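Local coordinates for nitrogen regulatory protein P-II (Thiomonas intermedia, PDB 5D4L), which binds ADP and AMP as a carboxysome-associated PII-like protein regulated by bicarbonate, and probably acts as a regulator of other proteins, at residues His56-Gly61 and Ser98-Val103; Lys19-Leu24 and Leu71-Ala76; Ile12-Leu17 and Asp105-Arg110. One frame throughout, in Å; residues are numbered along the deposited sequence.

Contact 1 (His56-Gly61 and Ser98-Val103); sequences HGMYEG and SGVVFV
H56 and F102 form a T-shaped stack where the long loop after strand 43-54, the counterpart of the PII T-loop, meets the start of strand 100-111 in the ferredoxin-like fold. The edge of F102 faces the imidazole: CZ sits over the ring centre, 3.7 Å from H56 CE1, and the two planes are 70° apart. The same phenyl ring receives the H56 carbonyl at its own rim, with O lying in the ring plane 3.5 Å from CE1. V100 adds both methyls to this tight part. Since chi1 is 69°, CG1 meets the imidazole obliquely, 3.9 Å from ND1, while CG2 lies 3.6 Å from H56 O. The imidazole is further held by NE2, which is hydrogen-bonded to I75 O of the second subunit. With an alanine here, F102 CZ would lose the face it points at, and that carbonyl of the neighbouring subunit would probably be left without its mate. H56, S98 and G99 bind ADP and AMP in other structures of this protein, so the packing probably helps to bring parts of that site together. Beyond G57 the contact slackens toward solvent, and M58 is the last residue of 56-61 to touch 98-103. Its doubly bent chain runs antiparallel to that of V100, CG lying 3.8 Å from V100 CG2. G99 O, which accepts a hydrogen bond from H62 NE2, lies 3.5 Å from M58 CE.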
loop_
_atom_site.group_PDB
_atom_site.type_symbol
_atom_site.label_atom_id
_atom_site.label_comp_id
_atom_site.label_asym_id
_atom_site.label_seq_id
_atom_site.Cartn_x
_atom_site.Cartn_y
_atom_site.Cartn_z
ATOM N N HIS A 56 -7.914 1.418 13.676
ATOM C CA HIS A 56 -7.278 1.756 12.422
ATOM C C HIS A 56 -8.244 2.465 11.487
ATOM O O HIS A 56 -8.262 2.191 10.293
ATOM C CB HIS A 56 -6.711 0.494 11.766
ATOM C CG HIS A 56 -5.429 0.723 11.028
ATOM N ND1 HIS A 56 -4.833 -0.245 10.245
ATOM C CD2 HIS A 56 -4.626 1.811 10.957
ATOM C CE1 HIS A 56 -3.720 0.240 9.719
ATOM N NE2 HIS A 56 -3.570 1.484 10.137
ATOM N N GLY A 57 -9.058 3.364 12.039
ATOM C CA GLY A 57 -9.943 4.193 11.239
ATOM C C GLY A 57 -11.426 3.875 11.316
ATOM O O GLY A 57 -12.245 4.530 10.662
ATOM N N MET A 58 -11.784 2.881 12.117
ATOM C CA MET A 58 -13.173 2.426 12.189
ATOM C C MET A 58 -13.999 3.199 13.218
ATOM O O MET A 58 -13.482 4.070 13.916
ATOM C CB MET A 58 -13.212 0.928 12.501
ATOM C CG MET A 58 -12.728 0.051 11.346
ATOM S SD MET A 58 -14.014 -0.314 10.124
ATOM C CE MET A 58 -14.327 -2.049 10.499
ATOM N N TYR A 59 -15.287 2.879 13.292
ATOM C CA TYR A 59 -16.187 3.455 14.290
ATOM C C TYR A 59 -15.738 3.159 15.726
ATOM O O TYR A 59 -15.148 2.106 15.980
ATOM C CB TYR A 59 -17.603 2.931 14.067
ATOM C CG TYR A 59 -17.697 1.425 13.958
ATOM C CD1 TYR A 59 -17.919 0.636 15.085
ATOM C CD2 TYR A 59 -17.583 0.788 12.721
ATOM C CE1 TYR A 59 -18.018 -0.749 14.981
ATOM C CE2 TYR A 59 -17.670 -0.589 12.606
ATOM C CZ TYR A 59 -17.888 -1.353 13.735
ATOM O OH TYR A 59 -17.987 -2.720 13.621
ATOM N N GLU A 60 -16.019 4.073 16.662
ATOM C CA GLU A 60 -15.615 3.868 18.058
ATOM C C GLU A 60 -16.236 2.592 18.593
ATOM O O GLU A 60 -17.414 2.333 18.372
ATOM C CB GLU A 60 -16.009 5.035 18.965
ATOM C CG GLU A 60 -15.343 4.915 20.335
ATOM C CD GLU A 60 -15.904 5.840 21.413
ATOM O OE1 GLU A 60 -16.787 6.674 21.128
ATOM O OE2 GLU A 60 -15.449 5.729 22.569
ATOM N N GLY A 61 -15.432 1.788 19.276
ATOM C CA GLY A 61 -15.892 0.503 19.757
ATOM C C GLY A 61 -15.541 -0.671 18.860
ATOM O O GLY A 61 -15.689 -1.818 19.282
ATOM N N SER A 98 -11.316 -8.058 14.993
ATOM C CA SER A 98 -10.556 -6.872 14.621
ATOM C C SER A 98 -10.299 -6.821 13.114
ATOM O O SER A 98 -10.355 -7.845 12.426
ATOM C CB SER A 98 -9.230 -6.845 15.357
ATOM O OG SER A 98 -8.410 -7.895 14.876
ATOM N N GLY A 99 -10.017 -5.628 12.598
ATOM C CA GLY A 99 -9.678 -5.494 11.193
ATOM C C GLY A 99 -10.341 -4.327 10.491
ATOM O O GLY A 99 -11.291 -3.746 11.009
ATOM N N VAL A 100 -9.841 -3.999 9.298
ATOM C CA VAL A 100 -10.315 -2.847 8.547
ATOM C C VAL A 100 -10.170 -3.074 7.027
ATOM O O VAL A 100 -9.388 -3.934 6.584
ATOM C CB VAL A 100 -9.546 -1.568 8.985
ATOM C CG1 VAL A 100 -8.083 -1.636 8.536
ATOM C CG2 VAL A 100 -10.242 -0.288 8.498
ATOM N N VAL A 101 -10.937 -2.319 6.242
ATOM C CA VAL A 101 -10.793 -2.280 4.786
ATOM C C VAL A 101 -10.570 -0.845 4.335
ATOM O O VAL A 101 -11.433 0.020 4.528
ATOM C CB VAL A 101 -12.021 -2.851 4.045
ATOM C CG1 VAL A 101 -11.821 -2.782 2.534
ATOM C CG2 VAL A 101 -12.286 -4.275 4.474
ATOM N N PHE A 102 -9.392 -0.602 3.762
ATOM C CA PHE A 102 -9.046 0.670 3.140
ATOM C C PHE A 102 -9.411 0.637 1.671
ATOM O O PHE A 102 -8.922 -0.217 0.934
ATOM C CB PHE A 102 -7.538 0.969 3.265
ATOM C CG PHE A 102 -7.051 1.127 4.676
ATOM C CD1 PHE A 102 -7.902 1.549 5.678
ATOM C CD2 PHE A 102 -5.738 0.868 4.993
ATOM C CE1 PHE A 102 -7.457 1.706 6.963
ATOM C CE2 PHE A 102 -5.289 1.027 6.279
ATOM C CZ PHE A 102 -6.155 1.435 7.263
ATOM N N VAL A 103 -10.249 1.568 1.241
ATOM C CA VAL A 103 -10.615 1.683 -0.161
ATOM C C VAL A 103 -9.809 2.804 -0.838
ATOM O O VAL A 103 -9.837 3.933 -0.365
ATOM C CB VAL A 103 -12.132 1.956 -0.302
ATOM C CG1 VAL A 103 -12.516 2.133 -1.759
ATOM C CG2 VAL A 103 -12.929 0.829 0.323
#

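Contact 2 (Lys19-Leu24 and Leu71-Ala76); sequences KLEIIL and LIMIIA
The carbonyl oxygen of I22 is held by two groups of the facing strand: the N-H of I74, 2.7 Å away from N to O and nearly straight at 169°, and the weaker CA-H of M73, whose CA is 3.3 Å from I22 O. I22 N returns a bond to I74 O, making the middle pair of an antiparallel register in which L20 faces A76 and L24 faces I72 in the same hydrogen-bonded way; the bond from L24 N to I72 O is weak. These are the two inner strands of the four-stranded ferredoxin-like sheet. L20, I22, L24, I72, I74 and A76 share the face covered by helices 29-39 and 83-94, where L24 CD1 lies 3.8 Å from I72 CG1. The face bearing E21, I23, M73 and I75 turns to the other subunits. M73 leaves its strand with CG opposite the backbone N (chi1 172°), then bends at chi3, which carries SD across E21, 3.9 Å from its CG, and brings CE to I23 CD1 at 3.7 Å. On the same side of the sheet, the aliphatic part of K19 crosses I75, with CD 3.8 Å from I75 CG2. K19 NZ reaches E21 OE1 at 2.8 Å on the anti side of the carboxylate, and pairs also with E21 OE2 of the third subunit, while E21 OE2 takes K19 of the second. Repeated round the trimer, these salt bridges link the buried charges of all three subunits, which probably favours the ionised form of both residues.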
loop_
_atom_site.group_PDB
_atom_site.type_symbol
_atom_site.label_atom_id
_atom_site.label_comp_id
_atom_site.label_asym_id
_atom_site.label_seq_id
_atom_site.Cartn_x
_atom_site.Cartn_y
_atom_site.Cartn_z
ATOM N N LYS A 19 -8.927 -0.153 -5.199
ATOM C CA LYS A 19 -8.026 -1.085 -4.533
ATOM C C LYS A 19 -8.371 -1.180 -3.060
ATOM O O LYS A 19 -8.408 -0.181 -2.357
ATOM C CB LYS A 19 -6.564 -0.692 -4.680
ATOM C CG LYS A 19 -5.616 -1.829 -4.278
ATOM C CD LYS A 19 -4.171 -1.387 -4.109
ATOM C CE LYS A 19 -3.884 -0.956 -2.708
ATOM N NZ LYS A 19 -2.431 -0.577 -2.505
ATOM N N LEU A 20 -8.608 -2.404 -2.624
ATOM C CA LEU A 20 -9.006 -2.724 -1.271
ATOM C C LEU A 20 -7.808 -3.288 -0.538
ATOM O O LEU A 20 -7.181 -4.223 -1.027
ATOM C CB LEU A 20 -10.145 -3.746 -1.287
ATOM C CG LEU A 20 -11.635 -3.402 -1.252
ATOM C CD1 LEU A 20 -11.974 -2.093 -1.900
ATOM C CD2 LEU A 20 -12.371 -4.514 -1.967
ATOM N N GLU A 21 -7.465 -2.699 0.605
ATOM C CA GLU A 21 -6.484 -3.282 1.509
ATOM C C GLU A 21 -7.229 -3.791 2.733
ATOM O O GLU A 21 -7.740 -3.004 3.525
ATOM C CB GLU A 21 -5.407 -2.265 1.897
ATOM C CG GLU A 21 -4.553 -1.802 0.708
ATOM C CD GLU A 21 -3.526 -0.747 1.084
ATOM O OE1 GLU A 21 -2.582 -0.530 0.296
ATOM O OE2 GLU A 21 -3.650 -0.132 2.170
ATOM N N ILE A 22 -7.313 -5.112 2.851
ATOM C CA ILE A 22 -8.060 -5.787 3.896
ATOM C C ILE A 22 -7.085 -6.330 4.934
ATOM O O ILE A 22 -6.331 -7.271 4.662
ATOM C CB ILE A 22 -8.906 -6.958 3.319
ATOM C CG1 ILE A 22 -9.856 -6.466 2.232
ATOM C CG2 ILE A 22 -9.652 -7.688 4.416
ATOM C CD1 ILE A 22 -10.505 -7.595 1.450
ATOM N N ILE A 23 -7.090 -5.723 6.115
ATOM C CA ILE A 23 -6.173 -6.107 7.173
ATOM C C ILE A 23 -6.942 -6.833 8.269
ATOM O O ILE A 23 -7.893 -6.302 8.804
ATOM C CB ILE A 23 -5.447 -4.886 7.761
ATOM C CG1 ILE A 23 -4.731 -4.112 6.652
ATOM C CG2 ILE A 23 -4.454 -5.331 8.837
ATOM C CD1 ILE A 23 -4.413 -2.722 7.005
ATOM N N LEU A 24 -6.526 -8.051 8.577
ATOM C CA LEU A 24 -7.169 -8.893 9.584
ATOM C C LEU A 24 -6.184 -9.954 10.044
ATOM O O LEU A 24 -5.107 -10.072 9.471
ATOM C CB LEU A 24 -8.456 -9.545 9.039
ATOM C CG LEU A 24 -8.532 -10.064 7.590
ATOM C CD1 LEU A 24 -7.608 -11.194 7.324
ATOM C CD2 LEU A 24 -9.963 -10.517 7.238
ATOM N N LEU A 71 -0.978 -10.324 11.742
ATOM C CA LEU A 71 -1.902 -9.820 10.738
ATOM C C LEU A 71 -1.403 -10.067 9.313
ATOM O O LEU A 71 -0.204 -10.248 9.067
ATOM C CB LEU A 71 -2.160 -8.336 10.964
ATOM C CG LEU A 71 -2.607 -7.919 12.376
ATOM C CD1 LEU A 71 -2.476 -6.434 12.522
ATOM C CD2 LEU A 71 -4.049 -8.366 12.718
ATOM N N ILE A 72 -2.346 -10.100 8.381
ATOM C CA ILE A 72 -2.033 -10.075 6.964
ATOM C C ILE A 72 -2.767 -8.916 6.313
ATOM O O ILE A 72 -3.698 -8.355 6.879
ATOM C CB ILE A 72 -2.441 -11.372 6.246
ATOM C CG1 ILE A 72 -3.947 -11.598 6.401
ATOM C CG2 ILE A 72 -1.626 -12.559 6.760
ATOM C CD1 ILE A 72 -4.479 -12.787 5.591
ATOM N N MET A 73 -2.348 -8.569 5.109
ATOM C CA MET A 73 -3.089 -7.639 4.305
ATOM C C MET A 73 -3.483 -8.342 3.033
ATOM O O MET A 73 -2.627 -8.845 2.308
ATOM C CB MET A 73 -2.265 -6.384 3.992
ATOM C CG MET A 73 -2.937 -5.450 2.989
ATOM S SD MET A 73 -1.941 -3.993 2.617
ATOM C CE MET A 73 -2.054 -3.138 4.181
ATOM N N ILE A 74 -4.781 -8.387 2.765
ATOM C CA ILE A 74 -5.265 -8.893 1.495
ATOM C C ILE A 74 -5.533 -7.708 0.560
ATOM O O ILE A 74 -6.195 -6.742 0.934
ATOM C CB ILE A 74 -6.518 -9.748 1.700
ATOM C CG1 ILE A 74 -6.214 -10.835 2.736
ATOM C CG2 ILE A 74 -7.005 -10.331 0.378
ATOM C CD1 ILE A 74 -7.337 -11.805 2.964
ATOM N N ILE A 75 -4.967 -7.760 -0.638
ATOM C CA ILE A 75 -5.157 -6.702 -1.623
ATOM C C ILE A 75 -6.004 -7.210 -2.811
ATOM O O ILE A 75 -5.634 -8.164 -3.486
ATOM C CB ILE A 75 -3.774 -6.159 -2.126
ATOM C CG1 ILE A 75 -2.923 -5.671 -0.954
ATOM C CG2 ILE A 75 -3.946 -5.041 -3.131
ATOM C CD1 ILE A 75 -1.498 -5.255 -1.387
ATOM N N ALA A 76 -7.142 -6.573 -3.055
ATOM C CA ALA A 76 -7.942 -6.866 -4.233
ATOM C C ALA A 76 -8.225 -5.602 -5.036
ATOM O O ALA A 76 -8.685 -4.601 -4.487
ATOM C CB ALA A 76 -9.215 -7.510 -3.838
#

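Contact 3 (Ile12-Leu17 and Asp105-Arg110); sequences IKLYPL and DIQVGR
The Y15 ring and the R110 guanidinium meet obliquely, their planes 72° apart, so the two do not stack. K13 O lies in plane at the edge of the phenol ring, and the arginine's CD approaches Y15 CZ at 3.4 Å. Extended from CG to NE, R110 carries NH1 to 2.7 Å from Y15 OH, but the 119° angle at the hydrogen makes this a weak bond; Y59 of the third subunit also packs on the arginine. Both residues belong to an antiparallel ribbon formed by the first part of strand 12-25 and the last part of strand 100-111, which runs out from the body of the ferredoxin-like fold. Six backbone hydrogen bonds join the pairs K13 with R110, Y15 with V108 and L17 with I106. On one face L17 CD1 packs 3.7 Å from V108 CG2, the methyl set between the backbone N and the carbonyl carbon, and both L17 and I106 touch A77, a nucleotide-binding residue. On the other face L14 and Q107 cross at about a right angle, with Q107 OE1 3.6 Å from L14 CB. I12 CG2 presses on G109 CA at 3.7 Å, where a beta carbon would clash with that methyl. Q107 and V108 also pair with a strand of the third subunit, carrying the sheet across the interface. At the inner end L17 O accepts hydrogen bonds from I106 N and from a water 2.7 Å away, which also donates one to D105 OD1, itself salt-bridged to K18 NZ.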
loop_
_atom_site.group_PDB
_atom_site.type_symbol
_atom_site.label_atom_id
_atom_site.label_comp_id
_atom_site.label_asym_id
_atom_site.label_seq_id
_atom_site.Cartn_x
_atom_site.Cartn_y
_atom_site.Cartn_z
ATOM N N ILE A 12 -0.873 2.238 -24.366
ATOM C CA ILE A 12 -1.461 1.950 -23.059
ATOM C C ILE A 12 -2.588 2.904 -22.701
ATOM O O ILE A 12 -2.475 4.113 -22.867
ATOM C CB ILE A 12 -0.403 2.017 -21.927
ATOM C CG1 ILE A 12 0.707 0.989 -22.149
ATOM C CG2 ILE A 12 -1.052 1.773 -20.562
ATOM C CD1 ILE A 12 0.277 -0.428 -21.932
ATOM N N LYS A 13 -3.678 2.347 -22.199
ATOM C CA LYS A 13 -4.806 3.127 -21.720
ATOM C C LYS A 13 -5.065 2.726 -20.273
ATOM O O LYS A 13 -4.986 1.545 -19.920
ATOM C CB LYS A 13 -6.041 2.884 -22.601
ATOM C CG LYS A 13 -7.372 3.152 -21.938
ATOM C CD LYS A 13 -8.537 2.770 -22.860
ATOM C CE LYS A 13 -9.890 2.888 -22.146
ATOM N NZ LYS A 13 -10.286 4.306 -21.885
ATOM N N LEU A 14 -5.373 3.704 -19.438
ATOM C CA LEU A 14 -5.546 3.453 -18.023
ATOM C C LEU A 14 -7.008 3.153 -17.730
ATOM O O LEU A 14 -7.904 3.774 -18.297
ATOM C CB LEU A 14 -5.050 4.648 -17.213
ATOM C CG LEU A 14 -3.567 5.012 -17.352
ATOM C CD1 LEU A 14 -3.333 6.421 -16.843
ATOM C CD2 LEU A 14 -2.650 4.027 -16.615
ATOM N N TYR A 15 -7.235 2.168 -16.867
ATOM C CA TYR A 15 -8.570 1.777 -16.429
ATOM C C TYR A 15 -8.690 2.133 -14.955
ATOM O O TYR A 15 -7.787 1.827 -14.188
ATOM C CB TYR A 15 -8.804 0.268 -16.637
ATOM C CG TYR A 15 -9.012 -0.123 -18.082
ATOM C CD1 TYR A 15 -8.042 0.154 -19.045
ATOM C CD2 TYR A 15 -10.185 -0.771 -18.495
ATOM C CE1 TYR A 15 -8.230 -0.190 -20.385
ATOM C CE2 TYR A 15 -10.384 -1.127 -19.831
ATOM C CZ TYR A 15 -9.396 -0.831 -20.767
ATOM O OH TYR A 15 -9.561 -1.169 -22.085
ATOM N N PRO A 16 -9.787 2.791 -14.550
ATOM C CA PRO A 16 -9.927 3.033 -13.111
ATOM C C PRO A 16 -10.514 1.817 -12.393
ATOM O O PRO A 16 -11.405 1.169 -12.901
ATOM C CB PRO A 16 -10.884 4.226 -13.044
ATOM C CG PRO A 16 -11.721 4.101 -14.282
ATOM C CD PRO A 16 -10.857 3.437 -15.338
ATOM N N LEU A 17 -9.992 1.522 -11.216
ATOM C CA LEU A 17 -10.481 0.438 -10.382
ATOM C C LEU A 17 -10.413 0.931 -8.948
ATOM O O LEU A 17 -9.857 1.997 -8.698
ATOM C CB LEU A 17 -9.640 -0.833 -10.544
ATOM C CG LEU A 17 -9.677 -1.626 -11.849
ATOM C CD1 LEU A 17 -8.621 -2.684 -11.770
ATOM C CD2 LEU A 17 -11.017 -2.267 -12.054
ATOM N N ASP A 105 -8.635 4.769 -4.758
ATOM C CA ASP A 105 -8.694 4.887 -6.228
ATOM C C ASP A 105 -7.347 4.506 -6.836
ATOM O O ASP A 105 -6.310 4.995 -6.403
ATOM C CB ASP A 105 -9.041 6.310 -6.677
ATOM C CG ASP A 105 -10.507 6.660 -6.487
ATOM O OD1 ASP A 105 -11.374 5.806 -6.735
ATOM O OD2 ASP A 105 -10.793 7.814 -6.099
ATOM N N ILE A 106 -7.347 3.612 -7.814
ATOM C CA ILE A 106 -6.128 3.333 -8.549
ATOM C C ILE A 106 -6.432 3.238 -10.021
ATOM O O ILE A 106 -7.596 3.251 -10.417
ATOM C CB ILE A 106 -5.439 2.023 -8.115
ATOM C CG1 ILE A 106 -6.275 0.808 -8.502
ATOM C CG2 ILE A 106 -5.128 2.047 -6.632
ATOM C CD1 ILE A 106 -5.566 -0.523 -8.288
ATOM N N GLN A 107 -5.379 3.152 -10.825
ATOM C CA GLN A 107 -5.538 2.890 -12.242
ATOM C C GLN A 107 -4.608 1.768 -12.634
ATOM O O GLN A 107 -3.551 1.616 -12.023
ATOM C CB GLN A 107 -5.260 4.149 -13.064
ATOM C CG GLN A 107 -6.150 5.322 -12.631
ATOM C CD GLN A 107 -6.049 6.521 -13.545
ATOM O OE1 GLN A 107 -5.075 6.676 -14.284
ATOM N NE2 GLN A 107 -7.062 7.378 -13.507
ATOM N N VAL A 108 -5.009 0.974 -13.631
ATOM C CA VAL A 108 -4.173 -0.088 -14.164
ATOM C C VAL A 108 -4.087 0.042 -15.684
ATOM O O VAL A 108 -5.082 0.301 -16.367
ATOM C CB VAL A 108 -4.692 -1.503 -13.775
ATOM C CG1 VAL A 108 -4.645 -1.695 -12.272
ATOM C CG2 VAL A 108 -6.100 -1.731 -14.275
ATOM N N GLY A 109 -2.881 -0.116 -16.209
ATOM C CA GLY A 109 -2.636 0.103 -17.622
ATOM C C GLY A 109 -2.907 -1.151 -18.429
ATOM O O GLY A 109 -2.520 -2.245 -18.030
ATOM N N ARG A 110 -3.592 -0.990 -19.557
ATOM C CA ARG A 110 -3.868 -2.091 -20.478
ATOM C C ARG A 110 -3.514 -1.640 -21.901
ATOM O O ARG A 110 -3.789 -0.504 -22.278
ATOM C CB ARG A 110 -5.339 -2.535 -20.384
ATOM C CG ARG A 110 -5.929 -3.048 -21.694
ATOM C CD ARG A 110 -7.394 -3.480 -21.568
ATOM N NE ARG A 110 -7.829 -4.321 -22.694
ATOM C CZ ARG A 110 -8.303 -3.857 -23.853
ATOM N NH1 ARG A 110 -8.416 -2.549 -24.060
ATOM N NH2 ARG A 110 -8.671 -4.702 -24.811
HETATM O O HOH W 1 -10.944 4.449 -9.305
#

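From the N terminus, strand 12-25 first supplies 12-17, whose partner 105-110 comes almost at the end of the chain; contact 3 thus closes the widest loop and encloses both others. Next along this strand, 19-24 waits for 71-76, and contact 2 closes a second, shorter loop that holds helix 29-39 and strand 43-54. Residues 56-61 lie within it but pair with 98-103, beyond helix 83-94, so contacts 1 and 2 cross. They meet in the sheet, where V100 and F102 are probably hydrogen-bonded through their carbonyls to I23 and E21. Contacts 2 and 3 touch through K19 and I106. Strands 12-25 and 100-111 therefore connect the nucleotide-site loop, the central sheet and the outlying ribbon.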